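Local structure of enolase (alpha proteobacterium BAL199, 3UGV) at residues 52-64 and 73-86. The protein probably acts as a magnesium-dependent lyase or related enzyme of the enolase superfamily, on a substrate that has not been established. Residues are numbered along the deposited sequence; the frame is centred on the assembly and turned at random.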
loop_
_atom_site.group_PDB
_atom_site.type_symbol
_atom_site.label_atom_id
_atom_site.label_comp_id
_atom_site.label_asym_id
_atom_site.label_seq_id
_atom_site.Cartn_x
_atom_site.Cartn_y
_atom_site.Cartn_z
ATOM N N THR F 52 5.537 -6.073 44.499
ATOM C CA THR F 52 6.852 -5.537 44.837
ATOM C C THR F 52 7.903 -6.651 44.815
ATOM O O THR F 52 7.948 -7.490 45.715
ATOM C CB THR F 52 6.834 -4.849 46.227
ATOM O OG1 THR F 52 5.983 -3.696 46.177
ATOM C CG2 THR F 52 8.242 -4.423 46.656
ATOM N N ILE F 53 8.738 -6.658 43.779
ATOM C CA ILE F 53 9.744 -7.704 43.601
ATOM C C ILE F 53 11.088 -7.282 44.192
ATOM O O ILE F 53 11.722 -6.358 43.689
ATOM C CB ILE F 53 9.942 -8.064 42.108
ATOM C CG1 ILE F 53 8.631 -8.550 41.493
ATOM C CG2 ILE F 53 11.032 -9.121 41.952
ATOM C CD1 ILE F 53 7.549 -7.486 41.396
ATOM N N PRO F 54 11.523 -7.958 45.268
ATOM C CA PRO F 54 12.776 -7.610 45.945
ATOM C C PRO F 54 13.948 -8.460 45.463
ATOM O O PRO F 54 15.106 -8.079 45.654
ATOM C CB PRO F 54 12.469 -7.936 47.410
ATOM C CG PRO F 54 11.368 -9.000 47.355
ATOM C CD PRO F 54 10.850 -9.086 45.932
ATOM N N ASP F 55 13.638 -9.594 44.844
ATOM C CA ASP F 55 14.650 -10.565 44.442
ATOM C C ASP F 55 15.043 -10.414 42.977
ATOM O O ASP F 55 14.202 -10.156 42.116
ATOM C CB ASP F 55 14.143 -11.986 44.693
ATOM C CG ASP F 55 13.772 -12.220 46.138
ATOM O OD1 ASP F 55 14.576 -11.859 47.025
ATOM O OD2 ASP F 55 12.670 -12.754 46.386
ATOM N N TRP F 56 16.329 -10.587 42.705
ATOM C CA TRP F 56 16.844 -10.497 41.353
ATOM C C TRP F 56 17.671 -11.734 41.053
ATOM O O TRP F 56 18.752 -11.910 41.606
ATOM C CB TRP F 56 17.692 -9.233 41.191
ATOM C CG TRP F 56 18.047 -8.947 39.765
ATOM C CD1 TRP F 56 19.304 -8.934 39.202
ATOM C CD2 TRP F 56 17.133 -8.654 38.710
ATOM N NE1 TRP F 56 19.214 -8.641 37.862
ATOM C CE2 TRP F 56 17.892 -8.473 37.536
ATOM C CE3 TRP F 56 15.742 -8.530 38.641
ATOM C CZ2 TRP F 56 17.305 -8.168 36.316
ATOM C CZ3 TRP F 56 15.164 -8.231 37.432
ATOM C CH2 TRP F 56 15.942 -8.050 36.286
ATOM N N PRO F 57 17.158 -12.612 40.183
ATOM C CA PRO F 57 17.861 -13.851 39.823
ATOM C C PRO F 57 18.926 -13.661 38.734
ATOM O O PRO F 57 18.706 -12.915 37.785
ATOM C CB PRO F 57 16.733 -14.739 39.303
ATOM C CG PRO F 57 15.743 -13.778 38.725
ATOM C CD PRO F 57 15.830 -12.517 39.558
ATOM N N LEU F 58 20.068 -14.330 38.887
ATOM C CA LEU F 58 21.121 -14.359 37.872
ATOM C C LEU F 58 21.596 -15.799 37.659
ATOM O O LEU F 58 21.760 -16.551 38.618
ATOM C CB LEU F 58 22.325 -13.521 38.304
ATOM C CG LEU F 58 22.120 -12.051 38.634
ATOM C CD1 LEU F 58 23.347 -11.480 39.334
ATOM C CD2 LEU F 58 21.800 -11.257 37.385
ATOM N N ILE F 59 21.809 -16.188 36.410
ATOM C CA ILE F 59 22.502 -17.441 36.134
ATOM C C ILE F 59 23.934 -17.119 35.700
ATOM O O ILE F 59 24.151 -16.461 34.681
ATOM C CB ILE F 59 21.773 -18.268 35.061
ATOM C CG1 ILE F 59 20.399 -18.696 35.578
ATOM C CG2 ILE F 59 22.608 -19.487 34.657
ATOM C CD1 ILE F 59 19.448 -19.177 34.498
ATOM N N LEU F 60 24.902 -17.545 36.503
ATOM C CA LEU F 60 26.320 -17.357 36.196
ATOM C C LEU F 60 26.809 -18.499 35.317
ATOM O O LEU F 60 26.609 -19.667 35.634
ATOM C CB LEU F 60 27.151 -17.310 37.483
ATOM C CG LEU F 60 27.362 -15.959 38.173
ATOM C CD1 LEU F 60 26.061 -15.287 38.505
ATOM C CD2 LEU F 60 28.189 -16.125 39.438
ATOM N N ILE F 61 27.466 -18.158 34.219
ATOM C CA ILE F 61 27.860 -19.146 33.232
ATOM C C ILE F 61 29.366 -19.156 33.029
ATOM O O ILE F 61 29.967 -18.115 32.771
ATOM C CB ILE F 61 27.174 -18.858 31.886
ATOM C CG1 ILE F 61 25.663 -19.019 32.042
ATOM C CG2 ILE F 61 27.740 -19.755 30.775
ATOM C CD1 ILE F 61 24.881 -18.502 30.871
ATOM N N ASP F 62 29.963 -20.341 33.153
ATOM C CA ASP F 62 31.403 -20.533 32.986
ATOM C C ASP F 62 31.700 -21.589 31.920
ATOM O O ASP F 62 31.253 -22.726 32.021
ATOM C CB ASP F 62 32.036 -20.976 34.303
ATOM C CG ASP F 62 32.365 -19.814 35.218
ATOM O OD1 ASP F 62 33.413 -19.166 34.995
ATOM O OD2 ASP F 62 31.593 -19.573 36.173
ATOM N N ILE F 63 32.456 -21.200 30.902
ATOM C CA ILE F 63 32.870 -22.106 29.847
ATOM C C ILE F 63 34.299 -22.542 30.114
ATOM O O ILE F 63 35.137 -21.721 30.494
ATOM C CB ILE F 63 32.857 -21.408 28.477
ATOM C CG1 ILE F 63 31.458 -20.925 28.131
ATOM C CG2 ILE F 63 33.314 -22.355 27.401
ATOM C CD1 ILE F 63 30.484 -22.042 27.951
ATOM N N GLU F 64 34.571 -23.832 29.933
ATOM C CA GLU F 64 35.939 -24.344 29.909
ATOM C C GLU F 64 36.284 -24.753 28.485
ATOM O O GLU F 64 35.454 -25.347 27.795
ATOM C CB GLU F 64 36.087 -25.566 30.822
ATOM C CG GLU F 64 35.826 -25.307 32.300
ATOM C CD GLU F 64 36.322 -26.438 33.202
ATOM O OE1 GLU F 64 36.981 -27.377 32.696
ATOM O OE2 GLU F 64 36.053 -26.380 34.425
ATOM N N ALA F 73 29.954 -15.226 31.395
ATOM C CA ALA F 73 28.875 -14.264 31.218
ATOM C C ALA F 73 27.726 -14.642 32.148
ATOM O O ALA F 73 27.787 -15.650 32.865
ATOM C CB ALA F 73 28.411 -14.246 29.780
ATOM N N TYR F 74 26.674 -13.840 32.153
ATOM C CA TYR F 74 25.549 -14.141 33.024
ATOM C C TYR F 74 24.219 -13.840 32.350
ATOM O O TYR F 74 24.151 -13.073 31.396
ATOM C CB TYR F 74 25.665 -13.397 34.363
ATOM C CG TYR F 74 25.604 -11.888 34.252
ATOM C CD1 TYR F 74 24.383 -11.215 34.229
ATOM C CD2 TYR F 74 26.762 -11.138 34.181
ATOM C CE1 TYR F 74 24.329 -9.833 34.135
ATOM C CE2 TYR F 74 26.720 -9.758 34.080
ATOM C CZ TYR F 74 25.507 -9.108 34.058
ATOM O OH TYR F 74 25.478 -7.728 33.967
ATOM N N LEU F 75 23.170 -14.471 32.854
ATOM C CA LEU F 75 21.824 -14.235 32.377
ATOM C C LEU F 75 21.039 -13.575 33.496
ATOM O O LEU F 75 21.297 -13.833 34.675
ATOM C CB LEU F 75 21.162 -15.560 31.987
ATOM C CG LEU F 75 21.537 -16.160 30.636
ATOM C CD1 LEU F 75 21.135 -17.604 30.595
ATOM C CD2 LEU F 75 20.838 -15.405 29.535
ATOM N N GLU F 76 20.092 -12.721 33.119
ATOM C CA GLU F 76 19.172 -12.116 34.071
ATOM C C GLU F 76 17.752 -12.427 33.633
ATOM O O GLU F 76 17.127 -11.627 32.934
ATOM C CB GLU F 76 19.373 -10.604 34.121
ATOM C CG GLU F 76 20.818 -10.199 34.266
ATOM C CD GLU F 76 20.989 -8.709 34.420
ATOM O OE1 GLU F 76 20.775 -8.201 35.545
ATOM O OE2 GLU F 76 21.330 -8.049 33.415
ATOM N N PRO F 77 17.236 -13.588 34.056
ATOM C CA PRO F 77 15.966 -14.138 33.562
ATOM C C PRO F 77 14.684 -13.658 34.267
ATOM O O PRO F 77 13.612 -14.154 33.914
ATOM C CB PRO F 77 16.148 -15.640 33.768
ATOM C CG PRO F 77 16.985 -15.723 35.006
ATOM C CD PRO F 77 17.913 -14.510 34.981
ATOM N N TYR F 78 14.785 -12.739 35.224
ATOM C CA TYR F 78 13.596 -12.108 35.818
ATOM C C TYR F 78 12.842 -12.967 36.832
ATOM O O TYR F 78 12.641 -12.560 37.974
ATOM C CB TYR F 78 12.610 -11.715 34.726
ATOM C CG TYR F 78 12.867 -10.393 34.067
ATOM C CD1 TYR F 78 12.313 -9.235 34.584
ATOM C CD2 TYR F 78 13.633 -10.302 32.904
ATOM C CE1 TYR F 78 12.527 -8.015 33.983
ATOM C CE2 TYR F 78 13.857 -9.077 32.284
ATOM C CZ TYR F 78 13.294 -7.936 32.835
ATOM O OH TYR F 78 13.483 -6.700 32.262
ATOM N N VAL F 79 12.393 -14.141 36.399
ATOM C CA VAL F 79 11.594 -15.009 37.250
ATOM C C VAL F 79 12.455 -16.132 37.801
ATOM O O VAL F 79 12.926 -16.984 37.044
ATOM C CB VAL F 79 10.357 -15.585 36.512
ATOM C CG1 VAL F 79 9.522 -14.467 35.952
ATOM C CG2 VAL F 79 10.770 -16.477 35.389
ATOM N N PRO F 80 12.673 -16.124 39.127
ATOM C CA PRO F 80 13.542 -17.083 39.823
ATOM C C PRO F 80 13.235 -18.535 39.461
ATOM O O PRO F 80 14.150 -19.291 39.127
ATOM C CB PRO F 80 13.232 -16.821 41.301
ATOM C CG PRO F 80 12.840 -15.365 41.339
ATOM C CD PRO F 80 12.070 -15.146 40.055
ATOM N N LYS F 81 11.964 -18.914 39.512
ATOM C CA LYS F 81 11.573 -20.289 39.210
ATOM C C LYS F 81 11.975 -20.740 37.801
ATOM O O LYS F 81 12.115 -21.931 37.546
ATOM C CB LYS F 81 10.070 -20.500 39.444
ATOM C CG LYS F 81 9.710 -20.651 40.923
ATOM C CD LYS F 81 8.287 -21.167 41.135
ATOM C CE LYS F 81 8.035 -21.529 42.601
ATOM N NZ LYS F 81 6.750 -22.266 42.803
ATOM N N ALA F 82 12.172 -19.794 36.888
ATOM C CA ALA F 82 12.584 -20.168 35.540
ATOM C C ALA F 82 14.015 -20.716 35.509
ATOM O O ALA F 82 14.375 -21.447 34.583
ATOM C CB ALA F 82 12.423 -19.005 34.567
ATOM N N MET F 83 14.828 -20.376 36.508
ATOM C CA MET F 83 16.174 -20.952 36.582
ATOM C C MET F 83 16.135 -22.475 36.598
ATOM O O MET F 83 17.104 -23.123 36.220
ATOM C CB MET F 83 16.964 -20.413 37.779
ATOM C CG MET F 83 17.063 -18.891 37.756
ATOM S SD MET F 83 18.408 -18.187 38.721
ATOM C CE MET F 83 17.703 -18.197 40.371
ATOM N N LYS F 84 15.008 -23.045 37.019
ATOM C CA LYS F 84 14.863 -24.503 37.034
ATOM C C LYS F 84 14.553 -25.101 35.659
ATOM O O LYS F 84 14.521 -26.324 35.506
ATOM C CB LYS F 84 13.791 -24.939 38.031
ATOM C CG LYS F 84 14.118 -24.638 39.474
ATOM C CD LYS F 84 12.978 -25.081 40.363
ATOM C CE LYS F 84 11.639 -24.637 39.793
ATOM N NZ LYS F 84 10.521 -24.926 40.731
ATOM N N TYR F 85 14.300 -24.253 34.666
ATOM C CA TYR F 85 14.151 -24.748 33.306
ATOM C C TYR F 85 15.429 -24.451 32.529
ATOM O O TYR F 85 15.889 -25.273 31.733
ATOM C CB TYR F 85 12.958 -24.116 32.584
ATOM C CG TYR F 85 11.746 -23.787 33.435
ATOM C CD1 TYR F 85 11.379 -24.573 34.527
ATOM C CD2 TYR F 85 10.967 -22.675 33.135
ATOM C CE1 TYR F 85 10.263 -24.244 35.299
ATOM C CE2 TYR F 85 9.863 -22.340 33.887
ATOM C CZ TYR F 85 9.508 -23.118 34.966
ATOM O OH TYR F 85 8.394 -22.748 35.700
ATOM N N LEU F 86 16.001 -23.276 32.783
ATOM C CA LEU F 86 17.156 -22.779 32.033
ATOM C C LEU F 86 18.456 -23.492 32.379
ATOM O O LEU F 86 19.256 -23.774 31.490
ATOM C CB LEU F 86 17.330 -21.265 32.213
ATOM C CG LEU F 86 16.214 -20.422 31.594
ATOM C CD1 LEU F 86 16.270 -18.977 32.094
ATOM C CD2 LEU F 86 16.252 -20.505 30.068
HETATM O O HOH W 1 17.069 -11.354 36.512
#
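The indole of Trp56 plugs the crook where residues 76-78 turn away from strand 52-64. The ring reaches the turn because chi1 is -170°, which places CG opposite the backbone N; its NE1 gives Glu76 OE1 a 2.8 Å hydrogen bond, almost in the ring plane and on the anti side of the carboxylate, whose plane stands perpendicular to the indole. The far edge of the same ring points at a face of Tyr78, a T-shaped pair with planes at 72°. Under one indole face a water bridges Pro57 O and Tyr78 N, bonding both where the strands have parted. Replacing the indole by an alanine is likely to leave Glu76 OE1 without this donor and open a gap beside Tyr78.

Leu58 CD2 fits against the Glu76 stem, 3.4 Å from CG, an aliphatic branch suited to methylenes. The compact ring of Pro57 presses CG to within 3.4 Å of Tyr78 O, while its CB meets Met83 CE at 3.7 Å; the unbranched, flexible thioether bends to fill the space between Pro57 and Ile59. Beta-branched Ile59 and Ile61 suit an extended strand, and their CD1 atoms reach Leu86 CB (3.8 Å) and Leu75 CD1. Paired backbone bonds, Ile59 with Leu75 and Ile61 with Ala73, zip the antiparallel hairpin.

This hairpin belongs to the N-terminal capping domain of the enolase fold. The side chain of Tyr78, about 6 Å from a bound magnesium ion, touches helix 301-304 and stacks on Phe117 of a second subunit. Strand 30-47 flanks 52-64 on its other edge, and helix 123-142 packs on Ile61, Ala73 and Leu86.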